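Beta-galactosidase (Geobacillus stearothermophilus, PDB 4OIF) probably hydrolyses terminal non-reducing beta-D-galactose residues from beta-D-galactosides, as a zinc-containing, homotrimeric member of glycosyl hydrolase family 42. Local coordinates at residues Trp362-Gly367 with Val377-Arg382; Pro339-Leu344 with Asp675-Arg680. One frame throughout, in Å; residues are numbered along the deposited sequence.

Interaction 1 (Trp362-Gly367 with Val377-Arg382)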
ATOM      1  N   TRP A 362      32.734  -1.827 -13.657  1.00 11.89           N
ATOM      2  CA  TRP A 362      33.805  -2.680 -14.154  1.00  7.16           C
ATOM      3  C   TRP A 362      33.856  -3.995 -13.393  1.00 10.67           C
ATOM      4  O   TRP A 362      33.792  -5.076 -13.983  1.00  7.20           O
ATOM      5  CB  TRP A 362      35.163  -1.995 -14.051  1.00  5.48           C
ATOM      6  CG  TRP A 362      36.286  -2.966 -14.268  1.00  6.15           C
ATOM      7  CD1 TRP A 362      37.164  -3.434 -13.329  1.00  7.96           C
ATOM      8  CD2 TRP A 362      36.620  -3.629 -15.496  1.00  7.55           C
ATOM      9  NE1 TRP A 362      38.035  -4.330 -13.900  1.00  7.34           N
ATOM     10  CE2 TRP A 362      37.726  -4.464 -15.230  1.00 14.60           C
ATOM     11  CE3 TRP A 362      36.094  -3.592 -16.796  1.00  5.29           C
ATOM     12  CZ2 TRP A 362      38.323  -5.252 -16.221  1.00  5.68           C
ATOM     13  CZ3 TRP A 362      36.685  -4.372 -17.775  1.00  6.19           C
ATOM     14  CH2 TRP A 362      37.781  -5.196 -17.480  1.00  8.03           C
ATOM     15  N   ARG A 363      33.993  -3.886 -12.076  1.00 10.84           N
ATOM     16  CA  ARG A 363      34.096  -5.047 -11.209  1.00 11.32           C
ATOM     17  C   ARG A 363      33.039  -5.002 -10.105  1.00 10.87           C
ATOM     18  O   ARG A 363      32.857  -3.975  -9.453  1.00 13.86           O
ATOM     19  CB  ARG A 363      35.505  -5.127 -10.606  1.00 12.10           C
ATOM     20  CG  ARG A 363      35.778  -6.398  -9.817  1.00 13.94           C
ATOM     21  CD  ARG A 363      37.180  -6.402  -9.190  1.00 11.91           C
ATOM     22  NE  ARG A 363      38.231  -6.647 -10.178  1.00 15.88           N
ATOM     23  CZ  ARG A 363      38.627  -7.855 -10.590  1.00 16.17           C
ATOM     24  NH1 ARG A 363      38.068  -8.970 -10.112  1.00  3.89           N
ATOM     25  NH2 ARG A 363      39.588  -7.945 -11.496  1.00  5.11           N
ATOM     26  N   LYS A 364      32.354  -6.121  -9.894  1.00 14.06           N
ATOM     27  CA  LYS A 364      31.352  -6.225  -8.838  1.00 11.93           C
ATOM     28  C   LYS A 364      31.899  -5.848  -7.475  1.00 14.19           C
ATOM     29  O   LYS A 364      33.020  -6.221  -7.110  1.00 12.57           O
ATOM     30  CB  LYS A 364      30.772  -7.646  -8.777  1.00  8.94           C
ATOM     31  CG  LYS A 364      29.872  -7.965  -9.976  1.00 15.62           C
ATOM     32  CD  LYS A 364      29.140  -9.286  -9.832  1.00 11.41           C
ATOM     33  CE  LYS A 364      28.235  -9.534 -11.029  1.00  6.89           C
ATOM     34  NZ  LYS A 364      27.790 -10.959 -11.096  1.00  7.72           N
ATOM     35  N   SER A 365      31.096  -5.092  -6.737  1.00 15.18           N
ATOM     36  CA  SER A 365      31.364  -4.810  -5.337  1.00 14.75           C
ATOM     37  C   SER A 365      31.330  -6.100  -4.537  1.00  7.24           C
ATOM     38  O   SER A 365      30.465  -6.925  -4.736  1.00 10.42           O
ATOM     39  CB  SER A 365      30.340  -3.814  -4.786  1.00 15.46           C
ATOM     40  OG  SER A 365      30.549  -2.533  -5.340  1.00 19.87           O
ATOM     41  N   ARG A 366      32.261  -6.285  -3.621  1.00  9.41           N
ATOM     42  CA  ARG A 366      32.242  -7.524  -2.870  1.00 10.04           C
ATOM     43  C   ARG A 366      31.136  -7.531  -1.830  1.00 14.00           C
ATOM     44  O   ARG A 366      30.607  -8.588  -1.470  1.00  7.69           O
ATOM     45  CB  ARG A 366      33.574  -7.762  -2.189  1.00  9.44           C
ATOM     46  CG  ARG A 366      33.673  -9.158  -1.654  1.00 12.86           C
ATOM     47  CD  ARG A 366      35.028  -9.414  -1.093  1.00 12.28           C
ATOM     48  NE  ARG A 366      35.098 -10.734  -0.494  1.00 10.64           N
ATOM     49  CZ  ARG A 366      36.007 -11.069   0.405  1.00 18.29           C
ATOM     50  NH1 ARG A 366      36.908 -10.171   0.796  1.00 24.62           N
ATOM     51  NH2 ARG A 366      36.011 -12.289   0.918  1.00 13.59           N
ATOM     52  N   GLY A 367      30.799  -6.344  -1.341  1.00  9.20           N
ATOM     53  CA  GLY A 367      29.779  -6.209  -0.319  1.00 16.40           C
ATOM     54  C   GLY A 367      28.896  -5.013  -0.607  1.00 15.66           C
ATOM     55  O   GLY A 367      29.094  -4.325  -1.610  1.00 13.35           O
ATOM     56  N   VAL A 377      33.263  -7.800 -14.744  1.00  8.97           N
ATOM     57  CA  VAL A 377      33.958  -8.857 -14.025  1.00 11.00           C
ATOM     58  C   VAL A 377      33.162  -9.302 -12.803  1.00 15.20           C
ATOM     59  O   VAL A 377      32.828  -8.498 -11.930  1.00 11.72           O
ATOM     60  CB  VAL A 377      35.381  -8.424 -13.577  1.00 14.08           C
ATOM     61  CG1 VAL A 377      36.123  -9.619 -13.001  1.00 10.07           C
ATOM     62  CG2 VAL A 377      36.176  -7.816 -14.755  1.00  6.00           C
ATOM     63  N   ASP A 378      32.868 -10.597 -12.763  1.00 10.46           N
ATOM     64  CA  ASP A 378      32.104 -11.207 -11.686  1.00 13.44           C
ATOM     65  C   ASP A 378      32.988 -11.455 -10.464  1.00 19.45           C
ATOM     66  O   ASP A 378      34.188 -11.171 -10.488  1.00 11.91           O
ATOM     67  CB  ASP A 378      31.487 -12.525 -12.162  1.00 12.76           C
ATOM     68  CG  ASP A 378      30.226 -12.892 -11.411  1.00 13.29           C
ATOM     69  OD1 ASP A 378      29.967 -12.324 -10.322  1.00 13.13           O
ATOM     70  OD2 ASP A 378      29.502 -13.769 -11.914  1.00 16.93           O
ATOM     71  N   HIS A 379      32.392 -12.007  -9.408  1.00 13.47           N
ATOM     72  CA  HIS A 379      33.129 -12.312  -8.195  1.00 10.80           C
ATOM     73  C   HIS A 379      34.180 -13.379  -8.447  1.00 13.85           C
ATOM     74  O   HIS A 379      35.141 -13.495  -7.687  1.00 16.38           O
ATOM     75  CB  HIS A 379      32.183 -12.757  -7.080  1.00  9.62           C
ATOM     76  CG  HIS A 379      31.212 -11.697  -6.657  1.00  9.61           C
ATOM     77  ND1 HIS A 379      31.604 -10.527  -6.044  1.00  6.68           N
ATOM     78  CD2 HIS A 379      29.863 -11.633  -6.761  1.00  9.23           C
ATOM     79  CE1 HIS A 379      30.541  -9.785  -5.791  1.00  4.32           C
ATOM     80  NE2 HIS A 379      29.472 -10.436  -6.216  1.00  6.80           N
ATOM     81  N   ASP A 380      34.015 -14.147  -9.519  1.00 10.21           N
ATOM     82  CA  ASP A 380      34.953 -15.230  -9.791  1.00 10.84           C
ATOM     83  C   ASP A 380      36.189 -14.755 -10.544  1.00 19.50           C
ATOM     84  O   ASP A 380      37.155 -15.513 -10.701  1.00 19.84           O
ATOM     85  CB  ASP A 380      34.273 -16.372 -10.557  1.00  9.47           C
ATOM     86  CG  ASP A 380      33.704 -15.949 -11.898  1.00  8.57           C
ATOM     87  OD1 ASP A 380      33.979 -14.835 -12.387  1.00  8.79           O
ATOM     88  OD2 ASP A 380      32.960 -16.764 -12.473  1.00 16.99           O
ATOM     89  N   ASN A 381      36.151 -13.502 -11.002  1.00 14.24           N
ATOM     90  CA  ASN A 381      37.288 -12.885 -11.678  1.00 14.35           C
ATOM     91  C   ASN A 381      37.676 -13.650 -12.947  1.00 15.11           C
ATOM     92  O   ASN A 381      38.841 -13.715 -13.323  1.00 17.58           O
ATOM     93  CB  ASN A 381      38.470 -12.783 -10.706  1.00  8.99           C
ATOM     94  CG  ASN A 381      39.612 -11.942 -11.246  1.00 16.50           C
ATOM     95  OD1 ASN A 381      39.462 -10.741 -11.493  1.00  7.98           O
ATOM     96  ND2 ASN A 381      40.774 -12.573 -11.412  1.00  8.25           N
ATOM     97  N   ARG A 382      36.677 -14.215 -13.613  1.00 15.59           N
ATOM     98  CA  ARG A 382      36.908 -15.047 -14.796  1.00 15.59           C
ATOM     99  C   ARG A 382      36.690 -14.306 -16.116  1.00 19.40           C
ATOM    100  O   ARG A 382      35.828 -13.432 -16.215  1.00 20.25           O
ATOM    101  CB  ARG A 382      36.004 -16.276 -14.752  1.00  9.80           C
ATOM    102  CG  ARG A 382      36.349 -17.268 -13.654  1.00 18.69           C
ATOM    103  CD  ARG A 382      35.717 -18.638 -13.931  1.00 22.30           C
ATOM    104  NE  ARG A 382      36.583 -19.736 -13.499  1.00 49.06           N
ATOM    105  CZ  ARG A 382      37.446 -20.371 -14.294  1.00 66.98           C
ATOM    106  NH1 ARG A 382      37.557 -20.024 -15.569  1.00 73.31           N
ATOM    107  NH2 ARG A 382      38.201 -21.355 -13.817  1.00 62.09           N
TER
HETATM  108  O   HOH W   1      35.772  -9.837  -8.586  1.00  8.18           O
HETATM  109  O   HOH W   2      33.913  -8.934  -6.553  1.00  9.37           O

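Interaction 2 (Pro339-Leu344 with Asp675-Arg680)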
ATOM      1  N   PRO A 339      22.087 -14.273 -23.995  1.00 12.66           N
ATOM      2  CA  PRO A 339      23.182 -14.197 -24.974  1.00  6.77           C
ATOM      3  C   PRO A 339      22.763 -13.388 -26.196  1.00  9.67           C
ATOM      4  O   PRO A 339      21.648 -13.587 -26.684  1.00 10.32           O
ATOM      5  CB  PRO A 339      23.419 -15.660 -25.348  1.00  5.25           C
ATOM      6  CG  PRO A 339      23.016 -16.422 -24.113  1.00 15.29           C
ATOM      7  CD  PRO A 339      21.877 -15.647 -23.500  1.00 10.43           C
ATOM      8  N   GLY A 340      23.613 -12.471 -26.650  1.00  5.54           N
ATOM      9  CA  GLY A 340      23.310 -11.658 -27.812  1.00  5.55           C
ATOM     10  C   GLY A 340      22.604 -10.340 -27.515  1.00 13.50           C
ATOM     11  O   GLY A 340      22.727  -9.373 -28.277  1.00  7.17           O
ATOM     12  N   MET A 341      21.867 -10.292 -26.409  1.00  9.68           N
ATOM     13  CA  MET A 341      21.062  -9.123 -26.104  1.00 13.25           C
ATOM     14  C   MET A 341      21.937  -7.933 -25.714  1.00 14.24           C
ATOM     15  O   MET A 341      21.593  -6.774 -25.991  1.00 10.25           O
ATOM     16  CB  MET A 341      20.060  -9.443 -24.991  1.00 12.83           C
ATOM     17  CG  MET A 341      19.318  -8.231 -24.455  1.00  8.17           C
ATOM     18  SD  MET A 341      18.385  -7.343 -25.716  1.00 17.76           S
ATOM     19  CE  MET A 341      17.233  -8.598 -26.196  1.00  4.29           C
ATOM     20  N   HIS A 342      23.068  -8.211 -25.069  1.00  9.65           N
ATOM     21  CA  HIS A 342      23.949  -7.123 -24.688  1.00  8.95           C
ATOM     22  C   HIS A 342      24.541  -6.471 -25.929  1.00  7.32           C
ATOM     23  O   HIS A 342      24.525  -5.235 -26.075  1.00  8.55           O
ATOM     24  CB  HIS A 342      25.066  -7.590 -23.761  1.00  8.26           C
ATOM     25  CG  HIS A 342      25.983  -6.479 -23.369  1.00 13.35           C
ATOM     26  ND1 HIS A 342      25.524  -5.316 -22.793  1.00 15.22           N
ATOM     27  CD2 HIS A 342      27.318  -6.320 -23.525  1.00 12.06           C
ATOM     28  CE1 HIS A 342      26.541  -4.502 -22.579  1.00 14.61           C
ATOM     29  NE2 HIS A 342      27.640  -5.084 -23.021  1.00 13.13           N
ATOM     30  N   PHE A 343      25.049  -7.303 -26.831  1.00  7.23           N
ATOM     31  CA  PHE A 343      25.580  -6.800 -28.095  1.00 13.64           C
ATOM     32  C   PHE A 343      24.527  -5.939 -28.832  1.00  9.91           C
ATOM     33  O   PHE A 343      24.790  -4.786 -29.253  1.00  8.46           O
ATOM     34  CB  PHE A 343      26.061  -7.960 -28.983  1.00  8.87           C
ATOM     35  CG  PHE A 343      26.860  -7.502 -30.153  1.00  8.96           C
ATOM     36  CD1 PHE A 343      28.223  -7.316 -30.042  1.00 10.33           C
ATOM     37  CD2 PHE A 343      26.237  -7.173 -31.349  1.00 13.69           C
ATOM     38  CE1 PHE A 343      28.957  -6.833 -31.110  1.00  5.72           C
ATOM     39  CE2 PHE A 343      26.965  -6.701 -32.419  1.00  6.65           C
ATOM     40  CZ  PHE A 343      28.328  -6.529 -32.296  1.00  4.56           C
ATOM     41  N   LEU A 344      23.327  -6.501 -28.938  1.00  7.54           N
ATOM     42  CA  LEU A 344      22.198  -5.865 -29.614  1.00  7.67           C
ATOM     43  C   LEU A 344      21.869  -4.497 -29.036  1.00  8.25           C
ATOM     44  O   LEU A 344      21.791  -3.502 -29.777  1.00 10.74           O
ATOM     45  CB  LEU A 344      20.974  -6.782 -29.535  1.00  6.73           C
ATOM     46  CG  LEU A 344      19.574  -6.257 -29.850  1.00  8.31           C
ATOM     47  CD1 LEU A 344      19.462  -5.671 -31.257  1.00  6.57           C
ATOM     48  CD2 LEU A 344      18.532  -7.359 -29.633  1.00  3.38           C
ATOM     49  N   ASP A 675      19.772 -14.038 -37.397  1.00 14.18           N
ATOM     50  CA  ASP A 675      19.474 -14.895 -36.256  1.00 16.07           C
ATOM     51  C   ASP A 675      18.891 -14.029 -35.160  1.00 19.92           C
ATOM     52  O   ASP A 675      18.969 -12.793 -35.229  1.00 16.04           O
ATOM     53  CB  ASP A 675      20.725 -15.620 -35.753  1.00 15.85           C
ATOM     54  CG  ASP A 675      21.374 -16.476 -36.822  1.00 31.25           C
ATOM     55  OD1 ASP A 675      20.664 -17.292 -37.456  1.00 29.66           O
ATOM     56  OD2 ASP A 675      22.594 -16.322 -37.034  1.00 40.21           O
ATOM     57  N   LYS A 676      18.316 -14.674 -34.149  1.00 21.08           N
ATOM     58  CA  LYS A 676      17.841 -13.974 -32.956  1.00 16.47           C
ATOM     59  C   LYS A 676      18.879 -12.960 -32.459  1.00 14.92           C
ATOM     60  O   LYS A 676      20.073 -13.274 -32.322  1.00 15.05           O
ATOM     61  CB  LYS A 676      17.507 -14.977 -31.842  1.00 18.62           C
ATOM     62  CG  LYS A 676      16.972 -14.339 -30.565  1.00 13.12           C
ATOM     63  CD  LYS A 676      17.369 -15.117 -29.322  1.00 14.46           C
ATOM     64  CE  LYS A 676      16.848 -16.532 -29.352  1.00 16.72           C
ATOM     65  NZ  LYS A 676      17.454 -17.371 -28.282  1.00 22.71           N
ATOM     66  N   TYR A 677      18.410 -11.733 -32.246  1.00 12.35           N
ATOM     67  CA  TYR A 677      19.193 -10.651 -31.636  1.00 16.95           C
ATOM     68  C   TYR A 677      20.373 -10.201 -32.490  1.00 16.86           C
ATOM     69  O   TYR A 677      21.201  -9.406 -32.044  1.00 12.81           O
ATOM     70  CB  TYR A 677      19.703 -11.060 -30.249  1.00  9.51           C
ATOM     71  CG  TYR A 677      18.608 -11.273 -29.230  1.00 12.31           C
ATOM     72  CD1 TYR A 677      17.332 -10.756 -29.428  1.00  9.13           C
ATOM     73  CD2 TYR A 677      18.852 -11.986 -28.071  1.00  7.19           C
ATOM     74  CE1 TYR A 677      16.329 -10.954 -28.495  1.00  8.54           C
ATOM     75  CE2 TYR A 677      17.865 -12.189 -27.134  1.00  8.45           C
ATOM     76  CZ  TYR A 677      16.605 -11.676 -27.345  1.00 13.54           C
ATOM     77  OH  TYR A 677      15.630 -11.890 -26.392  1.00 13.39           O
ATOM     78  N   GLU A 678      20.445 -10.688 -33.721  1.00 15.61           N
ATOM     79  CA  GLU A 678      21.565 -10.335 -34.563  1.00  7.68           C
ATOM     80  C   GLU A 678      21.460  -8.904 -35.031  1.00 12.15           C
ATOM     81  O   GLU A 678      20.376  -8.424 -35.360  1.00 16.57           O
ATOM     82  CB  GLU A 678      21.665 -11.252 -35.774  1.00 15.15           C
ATOM     83  CG  GLU A 678      22.907 -10.973 -36.596  1.00 21.19           C
ATOM     84  CD  GLU A 678      23.007 -11.865 -37.788  1.00 20.32           C
ATOM     85  OE1 GLU A 678      22.164 -12.783 -37.908  1.00 22.80           O
ATOM     86  OE2 GLU A 678      23.924 -11.644 -38.601  1.00 18.32           O
ATOM     87  N   VAL A 679      22.596  -8.224 -35.044  1.00 14.53           N
ATOM     88  CA  VAL A 679      22.669  -6.890 -35.593  1.00 13.38           C
ATOM     89  C   VAL A 679      23.564  -6.927 -36.811  1.00 18.23           C
ATOM     90  O   VAL A 679      24.544  -7.649 -36.870  1.00 19.17           O
ATOM     91  CB  VAL A 679      23.221  -5.859 -34.581  1.00 15.04           C
ATOM     92  CG1 VAL A 679      23.170  -4.453 -35.172  1.00 10.06           C
ATOM     93  CG2 VAL A 679      22.447  -5.917 -33.267  1.00  8.16           C
ATOM     94  N   ARG A 680      23.202  -6.144 -37.802  1.00 21.15           N
ATOM     95  CA  ARG A 680      24.035  -5.949 -38.949  1.00 20.50           C
ATOM     96  C   ARG A 680      24.410  -4.482 -38.978  1.00 16.14           C
ATOM     97  O   ARG A 680      23.543  -3.624 -38.920  1.00 15.08           O
ATOM     98  CB  ARG A 680      23.290  -6.355 -40.209  1.00 15.06           C
ATOM     99  CG  ARG A 680      24.087  -7.230 -41.103  1.00 21.24           C
ATOM    100  CD  ARG A 680      24.314  -8.622 -40.537  1.00 14.00           C
ATOM    101  NE  ARG A 680      24.863  -9.443 -41.611  1.00 32.84           N
ATOM    102  CZ  ARG A 680      26.147  -9.444 -41.933  1.00 35.94           C
ATOM    103  NH1 ARG A 680      26.999  -8.717 -41.219  1.00 56.86           N
ATOM    104  NH2 ARG A 680      26.587 -10.181 -42.936  1.00 44.68           N
TER
HETATM  105  O   HOH W   3      19.912 -15.924 -26.567  1.00 13.72           O
HETATM  106  O   HOH W   4      23.460  -9.600 -30.632  1.00 12.85           O

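Interaction 1 (Trp362-Gly367 with Val377-Arg382)
Arg363 and Asn381 meet end-on where the loop following strand 356-359 of the TIM barrel doubles back on itself: NH1 and NH2 both donate to Asn381 OD1, at 2.6 Å and 2.8 Å, and the oxygen lies in the guanidinium plane. The bend of Arg363 at chi3 (-75°) turns its planar end over Val377 CG1 and leaves NE to a salt bridge with Asp36. Replacing the arginine with alanine is likely to leave Asn381 OD1 without either donor and Asp36 without its cationic mate. Val377 suits its place because it is branched: CG2 makes a CH-pi contact over one face of Trp362. A single beta bridge joins the backbones, Val377 N to Trp362 O (2.9 Å) and Lys364 N to Val377 O (3.2 Å). The extended Lys364 lays CB over a face of His379 and carries NZ to a salt bridge with Asp378 OD1. Arg366 reaches Ala512 O of the second subunit. Two waters add bridges, one between Arg363 NH1 and Asp378 O, one between Lys364 O and His379 ND1, while His379 NE2 is hydrogen-bonded to Lys371 O. In the type I turn Asp378-Asn381, Asp378 OD1 is gripped from opposite faces of its carboxylate, by Lys364 NZ at 2.7 Å and by His379 N at 2.6 Å.

Interaction 2 (Pro339-Leu344 with Asp675-Arg680)
Met341 lays its terminal methyl over one face of Tyr677, CE standing 3.6 Å from the ring centroid in a CH-pi contact. SD lies farther above the same ring, 4.9 Å from the centroid, completing a Met-aromatic pair. This is an interdomain contact: the first turn of helix 341-351, in the TIM-barrel domain, packs against the type II turn Asp675-Glu678 and the start of strand 679-685 in the C-terminal beta domain. An unbranched, flexible methionine suits the place, since its bends at chi2 (59°) and chi3 (63°) fold CE back over the aromatic carbons. Lys676 CG covers the opposite face of the ring, which is thus sandwiched between two aliphatic groups, while Tyr677 OH finds its polar partner in Glu648. At the ring edge, Pro339 O lies in plane, 3.5 Å from Tyr677 CD2.

Gly340, the N-cap residue, has a positive phi (91°) that favours glycine, and a side chain here would press against Tyr677 CB. Leu344 divides its two methyls between neighbours: CD2 approaches Tyr677 CD1 at 3.6 Å, and CD1 meets Val679 CG2 at the same separation. Met644 of the adjacent strand 638-645 touches both Leu344 and Val679, extending this apolar patch, and Phe343 adds a looser edge contact with Val679. Between these two segments the polar links run through water: one bridges Pro339 O and, weakly, Lys676 NZ. Another donates to two backbone carbonyls, Gly340 O at 2.5 Å and Tyr677 O at 2.7 Å.

How the interactions relate
From the N terminus, the chain first reaches 339-344, at the start of barrel helix 341-351, and then passes through strand 356-359 into the loop that holds interaction 1. That contact closes a short loop of nine intervening residues, all without helix or strand, before helix 386-399. Only after the trimerisation domain does the chain arrive at 675-680, where interaction 2 closes a loop spanning 330 residues; interaction 1 is nested wholly within it. The two do not touch, their nearest atoms being about 10 Å apart. Helix 386-399, which follows interaction 1, packs on Phe343 of interaction 2. One contact shapes a barrel loop beside the second subunit; the other joins the barrel to the C-terminal domain.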